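Long-range contacts in SalCYP truncation (Salinispora tropica, PDB 7ABB), which is a truncated construct of a bacterial cytochrome P450, a largely alpha-helical heme protein that carries a bound heme c in this model: residues W44-Y49 with D301-P306; G85-E90 with W213-T218; P109-N114 with R349-T354. All blocks are in the same frame, centred on the assembly; numbering follows the deposited sequence.

Contact 1: residues W44-Y49 with D301-P306; sequences WVLSTY and DTVLLP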
loop_
_atom_site.group_PDB
_atom_site.type_symbol
_atom_site.label_atom_id
_atom_site.label_comp_id
_atom_site.label_asym_id
_atom_site.label_seq_id
_atom_site.Cartn_x
_atom_site.Cartn_y
_atom_site.Cartn_z
ATOM N N TRP A 44 22.548 1.972 -2.605
ATOM C CA TRP A 44 22.604 1.543 -1.218
ATOM C C TRP A 44 21.234 1.079 -0.745
ATOM O O TRP A 44 20.196 1.594 -1.183
ATOM C CB TRP A 44 23.097 2.678 -0.323
ATOM C CG TRP A 44 24.584 2.895 -0.382
ATOM C CD1 TRP A 44 25.267 3.800 -1.151
ATOM C CD2 TRP A 44 25.591 2.185 0.377
ATOM N NE1 TRP A 44 26.621 3.696 -0.919
ATOM C CE2 TRP A 44 26.842 2.726 0.015
ATOM C CE3 TRP A 44 25.549 1.163 1.330
ATOM C CZ2 TRP A 44 28.039 2.273 0.564
ATOM C CZ3 TRP A 44 26.736 0.713 1.868
ATOM C CH2 TRP A 44 27.962 1.262 1.485
ATOM N N VAL A 45 21.239 0.103 0.160
ATOM C CA VAL A 45 20.037 -0.400 0.815
ATOM C C VAL A 45 20.213 -0.244 2.319
ATOM O O VAL A 45 21.040 -0.944 2.929
ATOM C CB VAL A 45 19.757 -1.865 0.452
ATOM C CG1 VAL A 45 18.467 -2.334 1.113
ATOM C CG2 VAL A 45 19.688 -2.044 -1.059
ATOM N N LEU A 46 19.451 0.659 2.928
ATOM C CA LEU A 46 19.457 0.772 4.380
ATOM C C LEU A 46 18.742 -0.423 4.995
ATOM O O LEU A 46 17.790 -0.960 4.427
ATOM C CB LEU A 46 18.803 2.067 4.840
ATOM C CG LEU A 46 19.462 3.336 4.304
ATOM C CD1 LEU A 46 18.923 4.540 5.041
ATOM C CD2 LEU A 46 20.987 3.363 4.429
ATOM N N SER A 47 19.226 -0.865 6.161
ATOM C CA SER A 47 18.741 -2.113 6.740
ATOM C C SER A 47 18.240 -2.017 8.174
ATOM O O SER A 47 17.860 -3.055 8.746
ATOM C CB SER A 47 19.842 -3.169 6.692
ATOM O OG SER A 47 20.907 -2.805 7.557
ATOM N N THR A 48 18.219 -0.832 8.774
ATOM C CA THR A 48 17.790 -0.683 10.157
ATOM C C THR A 48 16.529 0.160 10.238
ATOM O O THR A 48 16.290 1.036 9.394
ATOM C CB THR A 48 18.887 -0.053 11.054
ATOM O OG1 THR A 48 19.075 1.347 10.752
ATOM C CG2 THR A 48 20.195 -0.762 10.898
ATOM N N TYR A 49 15.748 -0.096 11.289
ATOM C CA TYR A 49 14.559 0.700 11.558
ATOM C C TYR A 49 14.941 2.150 11.802
ATOM O O TYR A 49 14.372 3.054 11.181
ATOM C CB TYR A 49 13.826 0.134 12.766
ATOM C CG TYR A 49 12.632 0.916 13.203
ATOM C CD1 TYR A 49 11.390 0.673 12.647
ATOM C CD2 TYR A 49 12.728 1.883 14.194
ATOM C CE1 TYR A 49 10.256 1.390 13.050
ATOM C CE2 TYR A 49 11.606 2.596 14.615
ATOM C CZ TYR A 49 10.374 2.347 14.048
ATOM O OH TYR A 49 9.276 3.050 14.473
ATOM N N ASP A 301 24.157 9.114 -4.774
ATOM C CA ASP A 301 23.749 7.725 -4.631
ATOM C C ASP A 301 22.242 7.616 -4.495
ATOM O O ASP A 301 21.596 8.393 -3.777
ATOM C CB ASP A 301 24.380 7.091 -3.392
ATOM C CG ASP A 301 25.857 6.750 -3.567
ATOM O OD1 ASP A 301 26.325 6.608 -4.717
ATOM O OD2 ASP A 301 26.562 6.620 -2.539
ATOM N N THR A 302 21.687 6.602 -5.147
ATOM C CA THR A 302 20.338 6.152 -4.844
ATOM C C THR A 302 20.367 5.316 -3.576
ATOM O O THR A 302 21.278 4.501 -3.388
ATOM C CB THR A 302 19.794 5.344 -6.014
ATOM O OG1 THR A 302 19.698 6.197 -7.162
ATOM C CG2 THR A 302 18.431 4.744 -5.702
ATOM N N VAL A 303 19.404 5.562 -2.692
ATOM C CA VAL A 303 19.278 4.842 -1.432
ATOM C C VAL A 303 17.870 4.274 -1.340
ATOM O O VAL A 303 16.894 5.011 -1.443
ATOM C CB VAL A 303 19.560 5.753 -0.226
ATOM C CG1 VAL A 303 19.498 4.978 1.068
ATOM C CG2 VAL A 303 20.924 6.403 -0.360
ATOM N N LEU A 304 17.767 2.975 -1.098
ATOM C CA LEU A 304 16.471 2.339 -0.906
ATOM C C LEU A 304 16.157 2.171 0.574
ATOM O O LEU A 304 17.046 1.903 1.396
ATOM C CB LEU A 304 16.414 0.974 -1.595
ATOM C CG LEU A 304 16.695 0.942 -3.092
ATOM C CD1 LEU A 304 16.320 -0.424 -3.645
ATOM C CD2 LEU A 304 15.953 2.058 -3.814
ATOM N N LEU A 305 14.863 2.262 0.893
ATOM C CA LEU A 305 14.341 2.246 2.257
ATOM C C LEU A 305 13.355 1.086 2.396
ATOM O O LEU A 305 12.141 1.301 2.529
ATOM C CB LEU A 305 13.677 3.582 2.588
ATOM C CG LEU A 305 14.561 4.828 2.387
ATOM C CD1 LEU A 305 13.785 6.083 2.806
ATOM C CD2 LEU A 305 15.824 4.712 3.145
ATOM N N PRO A 306 13.834 -0.164 2.370
ATOM C CA PRO A 306 12.893 -1.302 2.337
ATOM C C PRO A 306 12.158 -1.475 3.661
ATOM O O PRO A 306 12.768 -1.695 4.713
ATOM C CB PRO A 306 13.795 -2.503 2.027
ATOM C CG PRO A 306 15.159 -2.064 2.512
ATOM C CD PRO A 306 15.228 -0.611 2.183
HETATM O O HOH W 1 28.792 5.219 -2.561
#
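Trp44 to Leu46 and Thr302 to Leu304 are neighbouring parallel strands, and three backbone hydrogen bonds join them. Trp44 N donates to Thr302 O at 2.9 Å. Leu304 N donates to Trp44 O at 2.8 Å. Leu46 N donates to Leu304 O at 3.1 Å. The carbonyl of Trp44 is also approached by the CA of Val303.

The apolar side chains divide between the two faces of the sheet. On one face Val45 CG1 meets the ring of Pro306 at CG, 3.6 Å away. A chi1 of -178° sets that methyl opposite the backbone N of Val45, and Tyr22 of helix 19-29 covers this face. On the face that holds Trp44 and Val303, Leu46 CG rests on Val303 CG1 at 3.6 Å. Its CD1 lies beside Leu305 CD2, the two leucines pointing the same way. Helix 49-56 packs on both of them. Leu46 O is buried here without a polar partner; Pro306 CD and CG lie against it.

The polar contact sits at the start of the strands. Asp301 reaches the pyrrole edge of the Trp44 indole, its carboxylate turned 51° from the ring. A water accepts from Trp44 NE1 at 3.1 Å and donates to Asp301 OD2, which also accepts from Ser298 N. Strands 43-46 and 302-304 form the one parallel pairing in the five-stranded, otherwise antiparallel sheet of this P450 fold.

Contact 2: residues G85-E90 with W213-T218; sequences GRTHNE and WEIDGT. With HEC (heme c), chain B.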
loop_
_atom_site.group_PDB
_atom_site.type_symbol
_atom_site.label_atom_id
_atom_site.label_comp_id
_atom_site.label_asym_id
_atom_site.label_seq_id
_atom_site.Cartn_x
_atom_site.Cartn_y
_atom_site.Cartn_z
ATOM N N GLY A 85 8.949 19.876 -0.170
ATOM C CA GLY A 85 9.027 21.245 0.276
ATOM C C GLY A 85 7.647 21.840 0.472
ATOM O O GLY A 85 6.647 21.139 0.637
ATOM N N ARG A 86 7.601 23.167 0.452
ATOM C CA ARG A 86 6.365 23.843 0.827
ATOM C C ARG A 86 5.207 23.459 -0.097
ATOM O O ARG A 86 4.060 23.368 0.353
ATOM C CB ARG A 86 6.578 25.356 0.849
ATOM C CG ARG A 86 6.545 26.014 -0.495
ATOM C CD ARG A 86 6.724 27.528 -0.356
ATOM N NE ARG A 86 8.085 27.895 -0.000
ATOM C CZ ARG A 86 8.443 28.548 1.108
ATOM N NH1 ARG A 86 7.544 28.890 2.027
ATOM N NH2 ARG A 86 9.722 28.863 1.303
ATOM N N THR A 87 5.477 23.256 -1.394
ATOM C CA THR A 87 4.398 22.891 -2.320
ATOM C C THR A 87 3.845 21.515 -1.973
ATOM O O THR A 87 2.629 21.280 -2.052
ATOM C CB THR A 87 4.920 22.916 -3.763
ATOM O OG1 THR A 87 5.143 24.287 -4.171
ATOM C CG2 THR A 87 3.980 22.258 -4.730
ATOM N N HIS A 88 4.715 20.588 -1.599
ATOM C CA HIS A 88 4.211 19.285 -1.179
ATOM C C HIS A 88 3.349 19.415 0.066
ATOM O O HIS A 88 2.279 18.797 0.160
ATOM C CB HIS A 88 5.361 18.314 -0.906
ATOM C CG HIS A 88 4.918 17.070 -0.216
ATOM N ND1 HIS A 88 4.452 15.969 -0.899
ATOM C CD2 HIS A 88 4.844 16.755 1.100
ATOM C CE1 HIS A 88 4.127 15.026 -0.037
ATOM N NE2 HIS A 88 4.341 15.482 1.183
ATOM N N ASN A 89 3.767 20.247 1.021
ATOM C CA ASN A 89 2.973 20.404 2.231
ATOM C C ASN A 89 1.613 21.027 1.913
ATOM O O ASN A 89 0.596 20.647 2.506
ATOM C CB ASN A 89 3.754 21.226 3.254
ATOM C CG ASN A 89 5.124 20.606 3.558
ATOM O OD1 ASN A 89 5.284 19.376 3.573
ATOM N ND2 ASN A 89 6.118 21.455 3.779
ATOM N N GLU A 90 1.558 21.926 0.928
ATOM C CA GLU A 90 0.280 22.536 0.573
ATOM C C GLU A 90 -0.639 21.519 -0.081
ATOM O O GLU A 90 -1.841 21.501 0.201
ATOM C CB GLU A 90 0.479 23.733 -0.355
ATOM C CG GLU A 90 -0.717 24.679 -0.408
ATOM C CD GLU A 90 -0.450 25.923 -1.243
ATOM O OE1 GLU A 90 -1.417 26.673 -1.499
ATOM O OE2 GLU A 90 0.710 26.147 -1.653
ATOM N N TRP A 213 -8.591 25.172 -6.073
ATOM C CA TRP A 213 -7.327 25.097 -5.350
ATOM C C TRP A 213 -6.265 25.969 -5.996
ATOM O O TRP A 213 -6.141 26.037 -7.223
ATOM C CB TRP A 213 -6.788 23.669 -5.288
ATOM C CG TRP A 213 -7.549 22.744 -4.392
ATOM C CD1 TRP A 213 -8.704 23.026 -3.713
ATOM C CD2 TRP A 213 -7.222 21.387 -4.080
ATOM N NE1 TRP A 213 -9.114 21.934 -3.001
ATOM C CE2 TRP A 213 -8.241 20.899 -3.219
ATOM C CE3 TRP A 213 -6.183 20.528 -4.454
ATOM C CZ2 TRP A 213 -8.226 19.604 -2.705
ATOM C CZ3 TRP A 213 -6.177 19.232 -3.950
ATOM C CH2 TRP A 213 -7.196 18.780 -3.087
ATOM N N GLU A 214 -5.476 26.603 -5.141
ATOM C CA GLU A 214 -4.233 27.251 -5.527
ATOM C C GLU A 214 -3.099 26.569 -4.780
ATOM O O GLU A 214 -3.271 26.088 -3.654
ATOM C CB GLU A 214 -4.234 28.743 -5.223
ATOM C CG GLU A 214 -4.959 29.563 -6.289
ATOM C CD GLU A 214 -4.867 31.057 -6.058
ATOM O OE1 GLU A 214 -5.465 31.813 -6.847
ATOM O OE2 GLU A 214 -4.189 31.473 -5.095
ATOM N N ILE A 215 -1.951 26.492 -5.440
ATOM C CA ILE A 215 -0.732 25.980 -4.838
ATOM C C ILE A 215 0.347 27.004 -5.131
ATOM O O ILE A 215 0.589 27.334 -6.299
ATOM C CB ILE A 215 -0.337 24.603 -5.391
ATOM C CG1 ILE A 215 -1.411 23.560 -5.082
ATOM C CG2 ILE A 215 1.006 24.164 -4.833
ATOM C CD1 ILE A 215 -1.522 23.136 -3.617
ATOM N N ASP A 216 0.978 27.518 -4.081
ATOM C CA ASP A 216 2.028 28.523 -4.234
ATOM C C ASP A 216 1.489 29.773 -4.932
ATOM O O ASP A 216 2.177 30.395 -5.746
ATOM C CB ASP A 216 3.219 27.946 -5.005
ATOM C CG ASP A 216 4.530 28.638 -4.682
ATOM O OD1 ASP A 216 4.563 29.508 -3.788
ATOM O OD2 ASP A 216 5.540 28.307 -5.338
ATOM N N GLY A 217 0.236 30.124 -4.630
ATOM C CA GLY A 217 -0.399 31.299 -5.199
ATOM C C GLY A 217 -0.822 31.181 -6.647
ATOM O O GLY A 217 -1.170 32.200 -7.257
ATOM N N THR A 218 -0.807 29.977 -7.214
ATOM C CA THR A 218 -1.104 29.761 -8.617
ATOM C C THR A 218 -2.237 28.755 -8.734
ATOM O O THR A 218 -2.214 27.737 -8.034
ATOM C CB THR A 218 0.136 29.236 -9.360
ATOM O OG1 THR A 218 1.154 30.246 -9.351
ATOM C CG2 THR A 218 -0.194 28.888 -10.796
HETATM FE FE HEC B . -0.114 4.615 0.292
HETATM C CHA HEC B . 2.406 6.933 -0.050
HETATM C CHB HEC B . 2.161 2.442 1.649
HETATM C CHC HEC B . -2.617 2.304 0.678
HETATM C CHD HEC B . -2.276 6.636 -1.391
HETATM N NA HEC B . 1.862 4.675 0.692
HETATM C C1A HEC B . 2.743 5.744 0.526
HETATM C C2A HEC B . 4.065 5.426 1.024
HETATM C C3A HEC B . 3.968 4.173 1.504
HETATM C C4A HEC B . 2.621 3.697 1.303
HETATM C CMA HEC B . 5.079 3.315 2.137
HETATM C CAA HEC B . 5.320 6.369 1.043
HETATM C CBA HEC B . 6.161 6.305 -0.226
HETATM C CGA HEC B . 7.375 7.208 -0.083
HETATM O O1A HEC B . 8.073 7.327 -1.116
HETATM O O2A HEC B . 7.591 7.758 1.029
HETATM N NB HEC B . -0.202 2.724 0.966
HETATM C C1B HEC B . 0.839 2.013 1.532
HETATM C C2B HEC B . 0.308 0.766 1.994
HETATM C C3B HEC B . -1.015 0.743 1.748
HETATM C C4B HEC B . -1.354 1.951 1.080
HETATM C CMB HEC B . 1.209 -0.274 2.691
HETATM C CAB HEC B . -2.093 -0.285 1.980
HETATM C CBB HEC B . -1.766 -1.392 2.928
HETATM N NC HEC B . -2.063 4.494 -0.287
HETATM C C1C HEC B . -2.935 3.488 0.061
HETATM C C2C HEC B . -4.262 3.854 -0.357
HETATM C C3C HEC B . -4.198 5.074 -0.936
HETATM C C4C HEC B . -2.809 5.468 -0.910
HETATM C CMC HEC B . -5.495 2.979 -0.122
HETATM C CAC HEC B . -5.285 5.942 -1.593
HETATM C CBC HEC B . -6.755 5.695 -1.253
HETATM N ND HEC B . 0.055 6.408 -0.568
HETATM C C1D HEC B . -0.998 7.058 -1.212
HETATM C C2D HEC B . -0.520 8.325 -1.667
HETATM C C3D HEC B . 0.911 8.444 -1.277
HETATM C C4D HEC B . 1.185 7.210 -0.573
HETATM C CMD HEC B . -1.350 9.358 -2.440
HETATM C CAD HEC B . 1.877 9.612 -1.543
HETATM C CBD HEC B . 1.821 10.533 -0.348
HETATM C CGD HEC B . 2.831 11.652 -0.507
HETATM O O1D HEC B . 2.734 12.657 0.229
HETATM O O2D HEC B . 3.716 11.510 -1.375
HETATM O O HOH W 2 -1.225 28.967 -2.387
#
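A type I' beta turn, Ile215 to Thr218, connects the two short strands of a beta hairpin, and Glu90 and Thr87 at the N-terminal end of helix 86-95 meet it at the protein surface. Glu90 carries the polar part. Its CG stands anti to the backbone N (chi1 -161°) and the chain stays extended beyond it, which sends the carboxylate across to the turn. Asp216 N donates to Glu90 OE2 at 2.8 Å. The donor comes from the syn side, 26° out of the carboxylate plane. Glu90 OE1 lies 2.9 Å from Glu214 O, two acceptors with no hydrogen bond between them. This and the nearby acidic groups may favour protonation of Glu90, while its donors and a weak, long ion pair with Arg94 work the other way.

Ile215 supplies the apolar part. It slides past Glu90 in the opposite direction, with its CD1 3.7 Å from Glu90 CG. Its CG2 meets Thr87 CG2 at 3.5 Å, the two side chains crossing at about a right angle. Trp91, farther along the same helix, also touches Ile215.

The same helix turn lines the heme c pocket through His88. The imidazole is fixed by two backbone carbonyls: ND1 is hydrogen-bonded to Pro80 O and NE2 to His339 O. Back at the hairpin, one water donates to Glu90 OE1 at 2.5 Å and accepts from Gly217 N at 2.9 Å.

Contact 3: residues P109-N114 with R349-T354; sequences PAIRAN and RAQILT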
loop_
_atom_site.group_PDB
_atom_site.type_symbol
_atom_site.label_atom_id
_atom_site.label_comp_id
_atom_site.label_asym_id
_atom_site.label_seq_id
_atom_site.Cartn_x
_atom_site.Cartn_y
_atom_site.Cartn_z
ATOM N N PRO A 109 -19.697 2.220 6.642
ATOM C CA PRO A 109 -20.909 1.451 6.314
ATOM C C PRO A 109 -20.935 1.007 4.859
ATOM O O PRO A 109 -21.333 -0.127 4.558
ATOM C CB PRO A 109 -22.037 2.414 6.700
ATOM C CG PRO A 109 -21.436 3.204 7.847
ATOM C CD PRO A 109 -20.028 3.446 7.389
ATOM N N ALA A 110 -20.476 1.860 3.934
ATOM C CA ALA A 110 -20.422 1.464 2.527
ATOM C C ALA A 110 -19.374 0.379 2.290
ATOM O O ALA A 110 -19.630 -0.593 1.571
ATOM C CB ALA A 110 -20.151 2.699 1.657
ATOM N N ILE A 111 -18.199 0.521 2.900
ATOM C CA ILE A 111 -17.159 -0.496 2.791
ATOM C C ILE A 111 -17.676 -1.830 3.304
ATOM O O ILE A 111 -17.479 -2.884 2.685
ATOM C CB ILE A 111 -15.915 -0.057 3.575
ATOM C CG1 ILE A 111 -15.283 1.196 2.969
ATOM C CG2 ILE A 111 -14.911 -1.211 3.641
ATOM C CD1 ILE A 111 -14.219 1.777 3.862
ATOM N N ARG A 112 -18.345 -1.795 4.455
ATOM C CA ARG A 112 -18.852 -3.015 5.074
ATOM C C ARG A 112 -19.905 -3.689 4.206
ATOM O O ARG A 112 -19.893 -4.915 4.031
ATOM C CB ARG A 112 -19.411 -2.685 6.455
ATOM C CG ARG A 112 -19.741 -3.937 7.272
ATOM C CD ARG A 112 -20.267 -3.642 8.664
ATOM N NE ARG A 112 -19.279 -2.903 9.419
ATOM C CZ ARG A 112 -18.136 -3.390 9.898
ATOM N NH1 ARG A 112 -17.795 -4.672 9.748
ATOM N NH2 ARG A 112 -17.313 -2.573 10.541
ATOM N N ALA A 113 -20.843 -2.901 3.666
ATOM C CA ALA A 113 -21.886 -3.480 2.826
ATOM C C ALA A 113 -21.296 -4.080 1.558
ATOM O O ALA A 113 -21.780 -5.109 1.062
ATOM C CB ALA A 113 -22.932 -2.427 2.483
ATOM N N ASN A 114 -20.259 -3.428 1.025
ATOM C CA ASN A 114 -19.504 -3.936 -0.118
ATOM C C ASN A 114 -18.875 -5.298 0.202
ATOM O O ASN A 114 -19.126 -6.287 -0.503
ATOM C CB ASN A 114 -18.475 -2.861 -0.486
ATOM C CG ASN A 114 -17.504 -3.240 -1.584
ATOM O OD1 ASN A 114 -17.624 -4.240 -2.278
ATOM N ND2 ASN A 114 -16.494 -2.394 -1.735
ATOM N N ARG A 349 -6.455 0.850 6.374
ATOM C CA ARG A 349 -6.770 0.170 7.627
ATOM C C ARG A 349 -8.257 -0.186 7.712
ATOM O O ARG A 349 -8.623 -1.301 8.114
ATOM C CB ARG A 349 -6.372 1.046 8.804
ATOM C CG ARG A 349 -4.885 1.080 9.087
ATOM C CD ARG A 349 -4.576 2.090 10.156
ATOM N NE ARG A 349 -3.237 1.843 10.666
ATOM C CZ ARG A 349 -2.223 2.690 10.601
ATOM N NH1 ARG A 349 -2.349 3.910 10.084
ATOM N NH2 ARG A 349 -1.033 2.311 11.090
ATOM N N ALA A 350 -9.123 0.776 7.401
ATOM C CA ALA A 350 -10.565 0.519 7.478
ATOM C C ALA A 350 -10.963 -0.586 6.513
ATOM O O ALA A 350 -11.778 -1.457 6.851
ATOM C CB ALA A 350 -11.355 1.800 7.193
ATOM N N GLN A 351 -10.398 -0.583 5.308
ATOM C CA GLN A 351 -10.764 -1.615 4.338
ATOM C C GLN A 351 -10.315 -3.002 4.785
ATOM O O GLN A 351 -11.058 -3.985 4.594
ATOM C CB GLN A 351 -10.158 -1.305 2.980
ATOM C CG GLN A 351 -10.754 -0.104 2.298
ATOM C CD GLN A 351 -10.104 0.144 0.986
ATOM O OE1 GLN A 351 -10.379 -0.555 0.026
ATOM N NE2 GLN A 351 -9.212 1.142 0.930
ATOM N N ILE A 352 -9.100 -3.113 5.322
ATOM C CA ILE A 352 -8.573 -4.412 5.735
ATOM C C ILE A 352 -9.373 -4.953 6.906
ATOM O O ILE A 352 -9.852 -6.095 6.884
ATOM C CB ILE A 352 -7.076 -4.288 6.074
ATOM C CG1 ILE A 352 -6.288 -3.973 4.829
ATOM C CG2 ILE A 352 -6.546 -5.589 6.676
ATOM C CD1 ILE A 352 -4.868 -3.439 5.132
ATOM N N LEU A 353 -9.527 -4.153 7.954
ATOM C CA LEU A 353 -10.250 -4.607 9.131
ATOM C C LEU A 353 -11.682 -4.983 8.780
ATOM O O LEU A 353 -12.186 -6.030 9.195
ATOM C CB LEU A 353 -10.227 -3.543 10.215
ATOM C CG LEU A 353 -10.995 -3.893 11.478
ATOM C CD1 LEU A 353 -10.499 -5.202 12.086
ATOM C CD2 LEU A 353 -10.897 -2.765 12.482
ATOM N N THR A 354 -12.366 -4.123 8.034
ATOM C CA THR A 354 -13.767 -4.374 7.704
ATOM C C THR A 354 -13.905 -5.648 6.883
ATOM O O THR A 354 -14.819 -6.461 7.129
ATOM C CB THR A 354 -14.343 -3.174 6.958
ATOM O OG1 THR A 354 -14.260 -2.011 7.788
ATOM C CG2 THR A 354 -15.779 -3.400 6.630
HETATM O O HOH W 3 -14.008 -1.858 10.484
#
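Thr354 points its CG2 methyl at helix 108-120, where it fits against Ile111 and Arg112. Both of these side chains cross it at about a right angle. A chi1 of -60° turns OG1 back to its own helix and leaves CG2 facing helix 108-120. CG2 lies 3.5 Å from Arg112 CA and 3.7 Å from Arg112 CB, close against the helix backbone.

Arg112 folds over the methyl. Its chain leaves extended and bends at chi3 (-60°), so that the guanidinium comes back over Thr354. CG2 sits 3.9 Å above one face of that group, offset toward its rim. The charged end is held by Glu357 and Glu358, which both form salt bridges with Arg112 NH1.

Ile111 meets the same methyl with its own CG2, at 3.8 Å. Its CD1 reaches Gln351 CG at 4.2 Å. Ala350 CB lies a little farther from the same CD1. The amide end of Gln351 is turned elsewhere, with OE1 hydrogen-bonded to Asn142 ND2 of helix 130-147.

No direct hydrogen bond joins the segments. Thr354 OG1 donates to Ala350 O at 2.7 Å, and that oxygen also accepts from Thr354 N, the two donors coming from opposite faces of its plane. A water donates to Thr354 OG1 and is weakly hydrogen-bonded to Arg112 NH2. The axes of the two helical segments come within 9.7 Å, their N-to-C directions 39° apart. By order and position, helices 108-120, 130-147 and 345-362 correspond to helices D, E and L of the conserved P450 four-helix bundle (D, E, I, L).

Overall arrangement
From the N terminus, the chain first gives 44-49, then 85-90, then 109-114. Segment 213-218 follows, closing the loop of contact 2. Contact 1 closes next at 301-306, enclosing contact 2 entirely. Contact 3 closes last, at 349-354, so its loop crosses those of both other contacts. Contact 1 joins early and late strands of the mixed sheet. Contact 2 ties helix 86-95 to the hairpin after helix 206-210. Contact 3 pairs helix 108-120 with helix 345-362. None of the three touch. Contacts 1 and 3 lie on opposite sides of the chain's centre, their centres about 34 Å apart.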